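Local coordinates for protein phenylalanine--tRNA ligase beta subunit (Pyrococcus horikoshii, PDB 2CXI) that forms, with the alpha subunit, the enzyme that attaches phenylalanine to its tRNA at the expense of ATP, here as an N-terminal piece carrying the amino acid-editing domain, at residues 59-63 / 121-125; 67-72 / 308-312; 102-106 / 265-269; 166-170 / 179-183. One frame throughout, in Å; residues are numbered along the deposited sequence.

Contact 1 (59-63 / 121-125); sequences LWSAE and QMIQL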
loop_
_atom_site.group_PDB
_atom_site.type_symbol
_atom_site.label_atom_id
_atom_site.label_comp_id
_atom_site.label_asym_id
_atom_site.label_seq_id
_atom_site.Cartn_x
_atom_site.Cartn_y
_atom_site.Cartn_z
ATOM N N LEU A 59 24.957 32.137 -4.682
ATOM C CA LEU A 59 26.354 32.515 -4.747
ATOM C C LEU A 59 27.063 32.309 -3.445
ATOM O O LEU A 59 28.218 32.736 -3.328
ATOM C CB LEU A 59 26.502 33.995 -5.180
ATOM C CG LEU A 59 26.687 34.348 -6.661
ATOM C CD1 LEU A 59 26.364 33.217 -7.598
ATOM C CD2 LEU A 59 26.005 35.651 -7.140
ATOM N N TRP A 60 26.424 31.666 -2.471
ATOM C CA TRP A 60 27.010 31.570 -1.127
ATOM C C TRP A 60 27.616 30.244 -0.771
ATOM O O TRP A 60 27.595 29.850 0.414
ATOM C CB TRP A 60 25.995 31.948 -0.037
ATOM C CG TRP A 60 25.399 33.268 -0.178
ATOM C CD1 TRP A 60 25.838 34.313 -0.958
ATOM C CD2 TRP A 60 24.220 33.721 0.474
ATOM N NE1 TRP A 60 24.985 35.379 -0.833
ATOM C CE2 TRP A 60 23.980 35.037 0.041
ATOM C CE3 TRP A 60 23.316 33.132 1.390
ATOM C CZ2 TRP A 60 22.887 35.786 0.482
ATOM C CZ3 TRP A 60 22.230 33.877 1.813
ATOM C CH2 TRP A 60 22.034 35.195 1.362
ATOM N N SER A 61 28.141 29.520 -1.766
ATOM C CA SER A 61 28.877 28.306 -1.483
ATOM C C SER A 61 29.870 28.047 -2.596
ATOM O O SER A 61 29.782 28.662 -3.676
ATOM C CB SER A 61 27.911 27.094 -1.369
ATOM O OG SER A 61 27.397 26.779 -2.659
ATOM N N ALA A 62 30.737 27.059 -2.376
ATOM C CA ALA A 62 31.738 26.665 -3.399
ATOM C C ALA A 62 31.074 26.296 -4.713
ATOM O O ALA A 62 31.577 26.616 -5.807
ATOM C CB ALA A 62 32.571 25.475 -2.911
ATOM N N GLU A 63 29.938 25.588 -4.604
ATOM C CA GLU A 63 29.273 25.100 -5.820
ATOM C C GLU A 63 28.819 26.279 -6.681
ATOM O O GLU A 63 28.969 26.263 -7.914
ATOM C CB GLU A 63 28.071 24.167 -5.497
ATOM C CG GLU A 63 28.435 22.934 -4.665
ATOM C CD GLU A 63 28.445 23.187 -3.159
ATOM O OE1 GLU A 63 28.271 24.336 -2.704
ATOM O OE2 GLU A 63 28.608 22.228 -2.404
ATOM N N GLN A 121 30.551 22.189 2.964
ATOM C CA GLN A 121 29.885 23.187 2.127
ATOM C C GLN A 121 28.324 23.119 2.224
ATOM O O GLN A 121 27.614 24.149 2.319
ATOM C CB GLN A 121 30.322 23.028 0.672
ATOM C CG GLN A 121 31.715 23.583 0.371
ATOM C CD GLN A 121 31.824 25.046 0.805
ATOM O OE1 GLN A 121 31.088 25.903 0.301
ATOM N NE2 GLN A 121 32.655 25.308 1.806
HETATM N N MSE A 122 27.804 21.902 2.151
HETATM C CA MSE A 122 26.356 21.682 2.230
HETATM C C MSE A 122 25.830 22.198 3.569
HETATM O O MSE A 122 24.844 22.929 3.599
HETATM C CB MSE A 122 26.064 20.194 2.016
HETATM C CG MSE A 122 24.594 19.780 1.917
HETATM SE SE MSE A 122 24.447 17.749 1.873
HETATM C CE MSE A 122 26.277 17.480 1.308
ATOM N N ILE A 123 26.508 21.869 4.673
ATOM C CA ILE A 123 26.166 22.391 6.007
ATOM C C ILE A 123 26.286 23.924 6.164
ATOM O O ILE A 123 25.407 24.572 6.742
ATOM C CB ILE A 123 26.992 21.658 7.129
ATOM C CG1 ILE A 123 26.634 20.157 7.163
ATOM C CG2 ILE A 123 26.803 22.337 8.494
ATOM C CD1 ILE A 123 27.372 19.307 8.265
ATOM N N GLN A 124 27.383 24.495 5.676
ATOM C CA GLN A 124 27.563 25.948 5.747
ATOM C C GLN A 124 26.466 26.661 4.911
ATOM O O GLN A 124 25.919 27.680 5.341
ATOM C CB GLN A 124 28.920 26.309 5.192
ATOM C CG GLN A 124 29.217 27.770 5.227
ATOM C CD GLN A 124 30.650 28.069 4.814
ATOM O OE1 GLN A 124 31.396 28.697 5.565
ATOM N NE2 GLN A 124 31.011 27.670 3.599
ATOM N N LEU A 125 26.154 26.103 3.747
ATOM C CA LEU A 125 25.114 26.673 2.871
ATOM C C LEU A 125 23.732 26.646 3.546
ATOM O O LEU A 125 22.971 27.635 3.557
ATOM C CB LEU A 125 25.109 26.009 1.490
ATOM C CG LEU A 125 24.089 26.578 0.476
ATOM C CD1 LEU A 125 24.336 28.056 0.205
ATOM C CD2 LEU A 125 24.157 25.760 -0.814
#
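Gln-121, on helix 116-133, reaches across to the first turn of helix 62-72 and presents its amide oxygen to the backbone there. Its chain leaves with CG anti to the carbonyl carbon, beside the backbone N, and bends at chi2, which lays CG and CD against the methyl of Ala-62. OE1 accepts a hydrogen bond from Ala-62 N at 2.9 Å. The N-H points almost straight at the oxygen, at 165°, but arrives from above the amide plane, 39° out of it. The other end of the same amide, NE2, is bonded to Asp-5 O in strand 3-7, so both ends of the flat group are tied and its rotation is fixed. Ser-61 occupies the N-cap position of helix 62-72. With its OG lodged between N and the carbonyl carbon (chi1 71°), the hydroxyl donates to Glu-63 OE1 at 2.6 Å, nearly along the C-O axis of the carboxylate. Glu-63, bent at chi2, runs antiparallel alongside Gln-121 and sets OE2 3.6 Å from Gln-121 CB; that oxygen also forms a salt bridge with Arg-257. One turn further along helix 116-133, Leu-125 packs its two methyls on Trp-60 and the cap residue: CD1 lies 3.7 Å from Trp-60 O, and CD2 lies 3.9 Å from Ser-61 OG. The contact thus joins a helix of the B3/4 region to the start of helix 62-72. In this buried place side chains supply the partners of several polar atoms: an amide oxygen takes Ala-62 N, while the serine hydroxyl and an arginine share the Glu-63 carboxylate.

Contact 2 (67-72 / 308-312); sequences RQIKWA and EKMMY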
loop_
_atom_site.group_PDB
_atom_site.type_symbol
_atom_site.label_atom_id
_atom_site.label_comp_id
_atom_site.label_asym_id
_atom_site.label_seq_id
_atom_site.Cartn_x
_atom_site.Cartn_y
_atom_site.Cartn_z
ATOM N N ARG A 67 30.353 27.576 -10.252
ATOM C CA ARG A 67 29.421 27.625 -11.384
ATOM C C ARG A 67 29.584 28.978 -12.089
ATOM O O ARG A 67 29.802 29.022 -13.292
ATOM C CB ARG A 67 27.978 27.409 -10.870
ATOM C CG ARG A 67 26.872 27.213 -11.949
ATOM C CD ARG A 67 25.601 26.664 -11.278
ATOM N NE ARG A 67 25.195 27.568 -10.208
ATOM C CZ ARG A 67 24.588 27.220 -9.078
ATOM N NH1 ARG A 67 24.260 25.945 -8.813
ATOM N NH2 ARG A 67 24.289 28.180 -8.209
ATOM N N GLN A 68 29.546 30.077 -11.337
ATOM C CA GLN A 68 29.757 31.385 -11.932
ATOM C C GLN A 68 31.050 31.498 -12.686
ATOM O O GLN A 68 31.078 32.027 -13.807
ATOM C CB GLN A 68 29.806 32.481 -10.888
ATOM C CG GLN A 68 28.826 33.493 -11.184
ATOM C CD GLN A 68 27.632 33.017 -10.497
ATOM O OE1 GLN A 68 26.500 33.166 -10.967
ATOM N NE2 GLN A 68 27.879 32.363 -9.357
ATOM N N ILE A 69 32.123 31.059 -12.047
ATOM C CA ILE A 69 33.439 31.096 -12.694
ATOM C C ILE A 69 33.461 30.273 -13.985
ATOM O O ILE A 69 34.069 30.692 -14.971
ATOM C CB ILE A 69 34.535 30.704 -11.687
ATOM C CG1 ILE A 69 34.618 31.781 -10.605
ATOM C CG2 ILE A 69 35.929 30.518 -12.377
ATOM C CD1 ILE A 69 35.435 31.317 -9.354
ATOM N N LYS A 70 32.843 29.093 -13.978
ATOM C CA LYS A 70 32.808 28.272 -15.205
ATOM C C LYS A 70 32.154 29.054 -16.356
ATOM O O LYS A 70 32.634 29.012 -17.499
ATOM C CB LYS A 70 32.076 26.924 -14.987
ATOM C CG LYS A 70 32.967 25.855 -14.275
ATOM C CD LYS A 70 32.337 24.471 -14.278
ATOM C CE LYS A 70 31.146 24.404 -13.341
ATOM N NZ LYS A 70 30.805 22.926 -13.119
ATOM N N TRP A 71 31.050 29.745 -16.065
ATOM C CA TRP A 71 30.377 30.583 -17.065
ATOM C C TRP A 71 31.224 31.801 -17.466
ATOM O O TRP A 71 31.364 32.121 -18.668
ATOM C CB TRP A 71 28.980 31.007 -16.550
ATOM C CG TRP A 71 27.873 30.172 -17.126
ATOM C CD1 TRP A 71 27.027 30.533 -18.116
ATOM C CD2 TRP A 71 27.493 28.836 -16.734
ATOM N NE1 TRP A 71 26.131 29.507 -18.376
ATOM C CE2 TRP A 71 26.396 28.459 -17.532
ATOM C CE3 TRP A 71 27.976 27.916 -15.777
ATOM C CZ2 TRP A 71 25.782 27.190 -17.432
ATOM C CZ3 TRP A 71 27.355 26.658 -15.662
ATOM C CH2 TRP A 71 26.271 26.313 -16.488
ATOM N N ALA A 72 31.829 32.455 -16.488
ATOM C CA ALA A 72 32.719 33.588 -16.784
ATOM C C ALA A 72 33.861 33.183 -17.726
ATOM O O ALA A 72 34.234 33.931 -18.627
ATOM C CB ALA A 72 33.273 34.170 -15.500
ATOM N N GLU A 308 24.504 35.285 -22.084
ATOM C CA GLU A 308 24.821 33.852 -21.989
ATOM C C GLU A 308 25.919 33.511 -20.961
ATOM O O GLU A 308 25.838 32.473 -20.338
ATOM C CB GLU A 308 25.108 33.241 -23.368
ATOM C CG GLU A 308 23.878 33.234 -24.265
ATOM C CD GLU A 308 24.148 32.680 -25.657
ATOM O OE1 GLU A 308 25.280 32.826 -26.143
ATOM O OE2 GLU A 308 23.207 32.123 -26.265
ATOM N N LYS A 309 26.924 34.385 -20.786
ATOM C CA LYS A 309 27.907 34.247 -19.704
ATOM C C LYS A 309 27.305 34.431 -18.314
ATOM O O LYS A 309 27.926 34.065 -17.350
ATOM C CB LYS A 309 29.053 35.272 -19.856
ATOM C CG LYS A 309 29.992 35.017 -21.017
ATOM C CD LYS A 309 30.971 36.181 -21.196
ATOM C CE LYS A 309 31.795 35.978 -22.482
ATOM N NZ LYS A 309 32.953 36.935 -22.536
HETATM N N MSE A 310 26.118 35.033 -18.233
HETATM C CA MSE A 310 25.414 35.306 -16.964
HETATM C C MSE A 310 24.311 34.272 -16.726
HETATM O O MSE A 310 23.475 34.414 -15.831
HETATM C CB MSE A 310 24.865 36.728 -16.955
HETATM C CG MSE A 310 25.958 37.772 -17.138
HETATM SE SE MSE A 310 27.316 37.587 -15.642
HETATM C CE MSE A 310 26.224 38.195 -14.080
HETATM N N MSE A 311 24.359 33.219 -17.530
HETATM C CA MSE A 311 23.521 32.021 -17.381
HETATM C C MSE A 311 22.108 32.205 -17.913
HETATM O O MSE A 311 21.188 31.469 -17.511
HETATM C CB MSE A 311 23.502 31.495 -15.936
HETATM C CG MSE A 311 24.908 31.187 -15.396
HETATM SE SE MSE A 311 24.877 30.366 -13.645
HETATM C CE MSE A 311 24.103 31.681 -12.736
ATOM N N TYR A 312 21.936 33.134 -18.862
ATOM C CA TYR A 312 20.620 33.300 -19.487
ATOM C C TYR A 312 20.517 32.527 -20.790
ATOM O O TYR A 312 21.476 32.439 -21.547
ATOM C CB TYR A 312 20.274 34.765 -19.834
ATOM C CG TYR A 312 20.089 35.720 -18.687
ATOM C CD1 TYR A 312 18.800 36.051 -18.212
ATOM C CD2 TYR A 312 21.195 36.367 -18.134
ATOM C CE1 TYR A 312 18.637 36.968 -17.169
ATOM C CE2 TYR A 312 21.030 37.287 -17.093
ATOM C CZ TYR A 312 19.776 37.594 -16.638
ATOM O OH TYR A 312 19.643 38.515 -15.619
HETATM O O HOH W 1 24.564 34.971 -13.185
#
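Met-311, a selenomethionine, starts with CG beside its backbone N (chi1 -56°), runs straight through chi2 and bends at chi3, a course that carries it across the Trp-71 indole at about a right angle. CG sits over one face, 3.5 Å from the centroid of the five-membered ring and 7° off its normal, a CH-pi contact. The selenium follows over the six-membered ring, 4.5 Å from that centroid, making a Met-aromatic contact. Beyond it, the CE methyl stops 3.3 Å from Gln-68 OE1, and SE meets the aliphatic part of Arg-67 at CG. Met-311 is the C-prime residue of a Schellman motif that ends helix 300-309 of the B5 domain, with positive phi (79°): Tyr-312 N returns to Leu-307 O and Met-311 N to Glu-308 O. Carbonyls of that helix end also border the indole. Glu-308 O lies in the ring plane, 3.2 Å from Trp-71 CD1, and Lys-309 O is 3.3 Å from Trp-71 CB. The indole NE1 gives its hydrogen bond to Gly-78 O. A water donates to Met-310 O at 2.9 Å and, weakly, to Gln-68 OE1.

Contact 3 (102-106 / 265-269); sequences PYGVY and RVVYK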
loop_
_atom_site.group_PDB
_atom_site.type_symbol
_atom_site.label_atom_id
_atom_site.label_comp_id
_atom_site.label_asym_id
_atom_site.label_seq_id
_atom_site.Cartn_x
_atom_site.Cartn_y
_atom_site.Cartn_z
ATOM N N PRO A 102 3.663 27.042 8.247
ATOM C CA PRO A 102 2.731 26.446 7.282
ATOM C C PRO A 102 3.329 25.612 6.153
ATOM O O PRO A 102 2.719 24.593 5.799
ATOM C CB PRO A 102 1.968 27.667 6.717
ATOM C CG PRO A 102 2.853 28.869 7.032
ATOM C CD PRO A 102 3.544 28.514 8.304
ATOM N N TYR A 103 4.483 26.005 5.593
ATOM C CA TYR A 103 4.990 25.380 4.347
ATOM C C TYR A 103 6.206 24.513 4.553
ATOM O O TYR A 103 7.094 24.878 5.303
ATOM C CB TYR A 103 5.300 26.430 3.261
ATOM C CG TYR A 103 4.070 27.225 2.921
ATOM C CD1 TYR A 103 3.016 26.627 2.197
ATOM C CD2 TYR A 103 3.920 28.555 3.354
ATOM C CE1 TYR A 103 1.842 27.359 1.912
ATOM C CE2 TYR A 103 2.772 29.291 3.069
ATOM C CZ TYR A 103 1.737 28.679 2.351
ATOM O OH TYR A 103 0.611 29.407 2.067
ATOM N N GLY A 104 6.209 23.362 3.865
ATOM C CA GLY A 104 7.356 22.447 3.714
ATOM C C GLY A 104 7.442 22.093 2.223
ATOM O O GLY A 104 6.410 21.870 1.534
ATOM N N VAL A 105 8.662 22.093 1.693
ATOM C CA VAL A 105 8.932 21.593 0.346
ATOM C C VAL A 105 10.154 20.691 0.501
ATOM O O VAL A 105 10.951 20.844 1.460
ATOM C CB VAL A 105 9.200 22.733 -0.692
ATOM C CG1 VAL A 105 7.889 23.568 -0.918
ATOM C CG2 VAL A 105 10.360 23.674 -0.186
ATOM N N TYR A 106 10.312 19.772 -0.442
ATOM C CA TYR A 106 11.192 18.615 -0.273
ATOM C C TYR A 106 11.866 18.217 -1.584
ATOM O O TYR A 106 11.318 18.407 -2.677
ATOM C CB TYR A 106 10.385 17.409 0.284
ATOM C CG TYR A 106 9.648 17.825 1.552
ATOM C CD1 TYR A 106 10.259 17.715 2.801
ATOM C CD2 TYR A 106 8.388 18.411 1.476
ATOM C CE1 TYR A 106 9.626 18.169 3.954
ATOM C CE2 TYR A 106 7.748 18.871 2.608
ATOM C CZ TYR A 106 8.382 18.753 3.837
ATOM O OH TYR A 106 7.746 19.249 4.926
ATOM N N ARG A 265 6.290 14.331 -4.212
ATOM C CA ARG A 265 4.890 14.785 -4.208
ATOM C C ARG A 265 4.573 15.308 -2.820
ATOM O O ARG A 265 4.710 14.589 -1.834
ATOM C CB ARG A 265 3.990 13.571 -4.561
ATOM C CG ARG A 265 2.526 13.853 -4.722
ATOM C CD ARG A 265 1.748 12.628 -5.327
ATOM N NE ARG A 265 1.466 11.722 -4.260
ATOM C CZ ARG A 265 0.297 11.575 -3.644
ATOM N NH1 ARG A 265 -0.804 12.220 -4.020
ATOM N NH2 ARG A 265 0.245 10.724 -2.644
ATOM N N VAL A 266 4.175 16.572 -2.723
ATOM C CA VAL A 266 3.957 17.158 -1.438
ATOM C C VAL A 266 2.460 17.466 -1.343
ATOM O O VAL A 266 1.961 18.314 -2.089
ATOM C CB VAL A 266 4.761 18.443 -1.196
ATOM C CG1 VAL A 266 4.656 18.874 0.291
ATOM C CG2 VAL A 266 6.248 18.275 -1.621
ATOM N N VAL A 267 1.809 16.803 -0.400
ATOM C CA VAL A 267 0.339 16.807 -0.238
ATOM C C VAL A 267 -0.100 17.697 0.927
ATOM O O VAL A 267 0.190 17.452 2.138
ATOM C CB VAL A 267 -0.219 15.332 -0.157
ATOM C CG1 VAL A 267 -1.804 15.303 -0.152
ATOM C CG2 VAL A 267 0.272 14.532 -1.298
ATOM N N TYR A 268 -0.787 18.762 0.560
ATOM C CA TYR A 268 -1.421 19.648 1.502
ATOM C C TYR A 268 -2.918 19.310 1.543
ATOM O O TYR A 268 -3.376 18.521 0.749
ATOM C CB TYR A 268 -1.220 21.095 1.057
ATOM C CG TYR A 268 0.195 21.644 1.248
ATOM C CD1 TYR A 268 1.241 21.233 0.411
ATOM C CD2 TYR A 268 0.476 22.554 2.282
ATOM C CE1 TYR A 268 2.565 21.765 0.575
ATOM C CE2 TYR A 268 1.790 23.064 2.471
ATOM C CZ TYR A 268 2.801 22.661 1.616
ATOM O OH TYR A 268 4.059 23.186 1.785
ATOM N N LYS A 269 -3.671 19.882 2.467
ATOM C CA LYS A 269 -5.103 19.580 2.531
ATOM C C LYS A 269 -5.804 19.937 1.216
ATOM O O LYS A 269 -6.494 19.088 0.667
ATOM C CB LYS A 269 -5.790 20.235 3.737
ATOM C CG LYS A 269 -7.289 19.915 3.880
ATOM C CD LYS A 269 -7.525 18.406 4.114
ATOM C CE LYS A 269 -9.022 18.069 4.244
ATOM N NZ LYS A 269 -9.637 18.818 5.399
#
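Tyr-268, beside strand 260-267, points its phenol at the backbone of strand 103-110; the two strands pair antiparallel in the mixed sheet of the B3/4 region. At this end of the pair the backbones have splayed, with CA atoms of Tyr-103 and Tyr-268 9.1 Å apart, and side chains span the gap instead of ladder hydrogen bonds. The side chains of Tyr-268 and Tyr-103 run at about a right angle to each other. The Tyr-268 hydroxyl lies in the plane of the Tyr-103 ring, at the edge, while Tyr-103 CD1 comes obliquely to within 3.8 Å of Tyr-268 CE2. Pro-102 O lies at the edge of the Tyr-268 ring, and Phe-271 stacks on that ring from just beyond the strand. Further along, the Val-266 and Tyr-106 side chains also cross nearly perpendicularly. With CG2 beside its backbone N and CG1 anti to it (chi1 -170°), Val-266 turns both methyls toward strand 103-110: CG2 meets the edge of the Tyr-106 ring, 3.8 Å from CD2, and CG1 lies 3.7 Å from Gly-104 O. Val-266 also touches Val-93, Ile-273 and Thr-275 of neighbouring strands. Gly-104 has no side chain, and Tyr-106 OH lies close to where one would begin; its carbonyl takes the phenol of Tyr-268. Tyr-268 OH donates to Gly-104 O at 2.7 Å, meeting the carbonyl at a C=O...O angle of 125° and tilted 30° from its plane.

Contact 4 (166-170 / 179-183); sequences APLGY and ILEKH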
loop_
_atom_site.group_PDB
_atom_site.type_symbol
_atom_site.label_atom_id
_atom_site.label_comp_id
_atom_site.label_asym_id
_atom_site.label_seq_id
_atom_site.Cartn_x
_atom_site.Cartn_y
_atom_site.Cartn_z
ATOM N N ALA A 166 15.159 11.958 20.662
ATOM C CA ALA A 166 16.485 12.337 21.141
ATOM C C ALA A 166 17.032 13.362 20.170
ATOM O O ALA A 166 17.329 13.005 19.008
ATOM C CB ALA A 166 17.425 11.107 21.183
ATOM N N PRO A 167 17.160 14.616 20.613
ATOM C CA PRO A 167 17.691 15.661 19.721
ATOM C C PRO A 167 19.201 15.478 19.553
ATOM O O PRO A 167 19.843 14.800 20.372
ATOM C CB PRO A 167 17.318 16.972 20.434
ATOM C CG PRO A 167 17.349 16.594 21.945
ATOM C CD PRO A 167 16.867 15.131 21.977
ATOM N N LEU A 168 19.735 16.017 18.461
ATOM C CA LEU A 168 21.148 15.975 18.143
ATOM C C LEU A 168 22.000 16.378 19.353
ATOM O O LEU A 168 21.803 17.453 19.938
ATOM C CB LEU A 168 21.466 16.934 16.994
ATOM C CG LEU A 168 22.929 16.987 16.554
ATOM C CD1 LEU A 168 23.250 15.841 15.642
ATOM C CD2 LEU A 168 23.242 18.311 15.868
ATOM N N GLY A 169 22.954 15.506 19.662
ATOM C CA GLY A 169 23.901 15.675 20.767
ATOM C C GLY A 169 23.459 15.008 22.062
ATOM O O GLY A 169 24.175 15.100 23.052
ATOM N N TYR A 170 22.291 14.356 22.063
ATOM C CA TYR A 170 21.727 13.706 23.271
ATOM C C TYR A 170 21.328 12.258 22.955
ATOM O O TYR A 170 20.730 11.994 21.902
ATOM C CB TYR A 170 20.496 14.458 23.790
ATOM C CG TYR A 170 20.775 15.828 24.362
ATOM C CD1 TYR A 170 20.640 16.079 25.743
ATOM C CD2 TYR A 170 21.187 16.876 23.542
ATOM C CE1 TYR A 170 20.885 17.363 26.270
ATOM C CE2 TYR A 170 21.448 18.142 24.044
ATOM C CZ TYR A 170 21.303 18.380 25.409
ATOM O OH TYR A 170 21.566 19.637 25.894
ATOM N N ILE A 179 13.018 19.693 25.139
ATOM C CA ILE A 179 14.014 20.097 24.142
ATOM C C ILE A 179 14.074 21.621 24.021
ATOM O O ILE A 179 15.164 22.202 24.026
ATOM C CB ILE A 179 13.753 19.419 22.769
ATOM C CG1 ILE A 179 13.807 17.869 22.895
ATOM C CG2 ILE A 179 14.776 19.908 21.735
ATOM C CD1 ILE A 179 13.368 17.104 21.568
ATOM N N LEU A 180 12.911 22.275 23.915
ATOM C CA LEU A 180 12.869 23.759 23.857
ATOM C C LEU A 180 13.545 24.389 25.069
ATOM O O LEU A 180 14.260 25.383 24.949
ATOM C CB LEU A 180 11.444 24.272 23.724
ATOM C CG LEU A 180 10.720 23.940 22.413
ATOM C CD1 LEU A 180 9.573 24.875 22.229
ATOM C CD2 LEU A 180 11.677 24.066 21.214
ATOM N N GLU A 181 13.352 23.765 26.227
ATOM C CA GLU A 181 13.924 24.242 27.492
ATOM C C GLU A 181 15.426 23.978 27.623
ATOM O O GLU A 181 16.189 24.877 27.936
ATOM C CB GLU A 181 13.141 23.586 28.639
ATOM C CG GLU A 181 13.412 24.138 30.021
ATOM C CD GLU A 181 13.072 23.129 31.123
ATOM O OE1 GLU A 181 12.282 22.171 30.870
ATOM O OE2 GLU A 181 13.613 23.286 32.250
ATOM N N LYS A 182 15.854 22.749 27.353
ATOM C CA LYS A 182 17.222 22.290 27.636
ATOM C C LYS A 182 18.236 22.373 26.494
ATOM O O LYS A 182 19.424 22.577 26.738
ATOM C CB LYS A 182 17.188 20.821 28.098
ATOM C CG LYS A 182 16.445 20.617 29.401
ATOM C CD LYS A 182 17.264 21.194 30.565
ATOM C CE LYS A 182 16.396 22.036 31.476
ATOM N NZ LYS A 182 15.314 21.193 32.086
ATOM N N HIS A 183 17.800 22.127 25.262
ATOM C CA HIS A 183 18.731 22.124 24.136
ATOM C C HIS A 183 19.164 23.550 23.803
ATOM O O HIS A 183 18.347 24.471 23.797
ATOM C CB HIS A 183 18.091 21.477 22.892
ATOM C CG HIS A 183 19.095 21.013 21.900
ATOM N ND1 HIS A 183 19.791 21.880 21.091
ATOM C CD2 HIS A 183 19.566 19.775 21.623
ATOM C CE1 HIS A 183 20.645 21.196 20.349
ATOM N NE2 HIS A 183 20.527 19.916 20.649
#
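Leu-168 O is held by His-183 NE2 at 2.9 Å, a nearly straight bond with an N-H...O angle of 161°. The donor lies in the carbonyl plane, and the oxygen in turn lies in the imidazole plane, at the ring edge. His-183 reaches it with CG anti to the backbone N (chi1 -160°), swinging the ring off the end of helix 176-182 toward the loop. The other ring nitrogen, ND1, accepts from Lys-185 N: His-183 is both the first residue to leave helix 176-182 and the N-cap of helix 184-189. Bonds at both nitrogens set the ring's rotation and are consistent with a proton on NE2 and a lone pair on ND1. The carbonyl it grips belongs to a type II beta turn, Pro-167 to Tyr-170, closed by Tyr-170 N to Pro-167 O at 3.0 Å, with Gly-169 at positive phi. This turn lies in the loop between strands 164-165 and 174-175 of the B3/4 region, and the helix packs back on it a few residues later. The Tyr-170 and His-183 rings are inclined at 42°, with Tyr-170 CE2 3.5 Å from His-183 CD2. Pro-167 passes alongside the imidazole, pointing the other way, its CB 3.8 Å from His-183 CD2. The proline ring also meets Ile-179 end-on through CG, 3.9 Å from Ile-179 CG1, and Ile-216 of strand 216-217 touches Pro-167, Ile-179 and His-183.

How the contacts relate
Contacts 1 and 2 share helix 62-72, with centres 18 Å apart: its start meets helix 116-133 of the B3/4 region, and its later turns meet the end of helix 300-309 in the B5 domain. One short helix therefore bridges two domains distant in sequence. Helix 116-133 follows strand 103-110, which carries contact 3 in the mixed sheet, its centre 25 Å from that of contact 1. Contact 4 closes a local loop of the B3/4 region, with its centre 43 Å from that of contact 2, across the chain's centre. Along the chain, segments of contact 1 alternate with those of contacts 2 and 3, whereas contacts 3 and 4 fall wholly between the segments of contact 2, and contact 4 lies between the segments of contact 3.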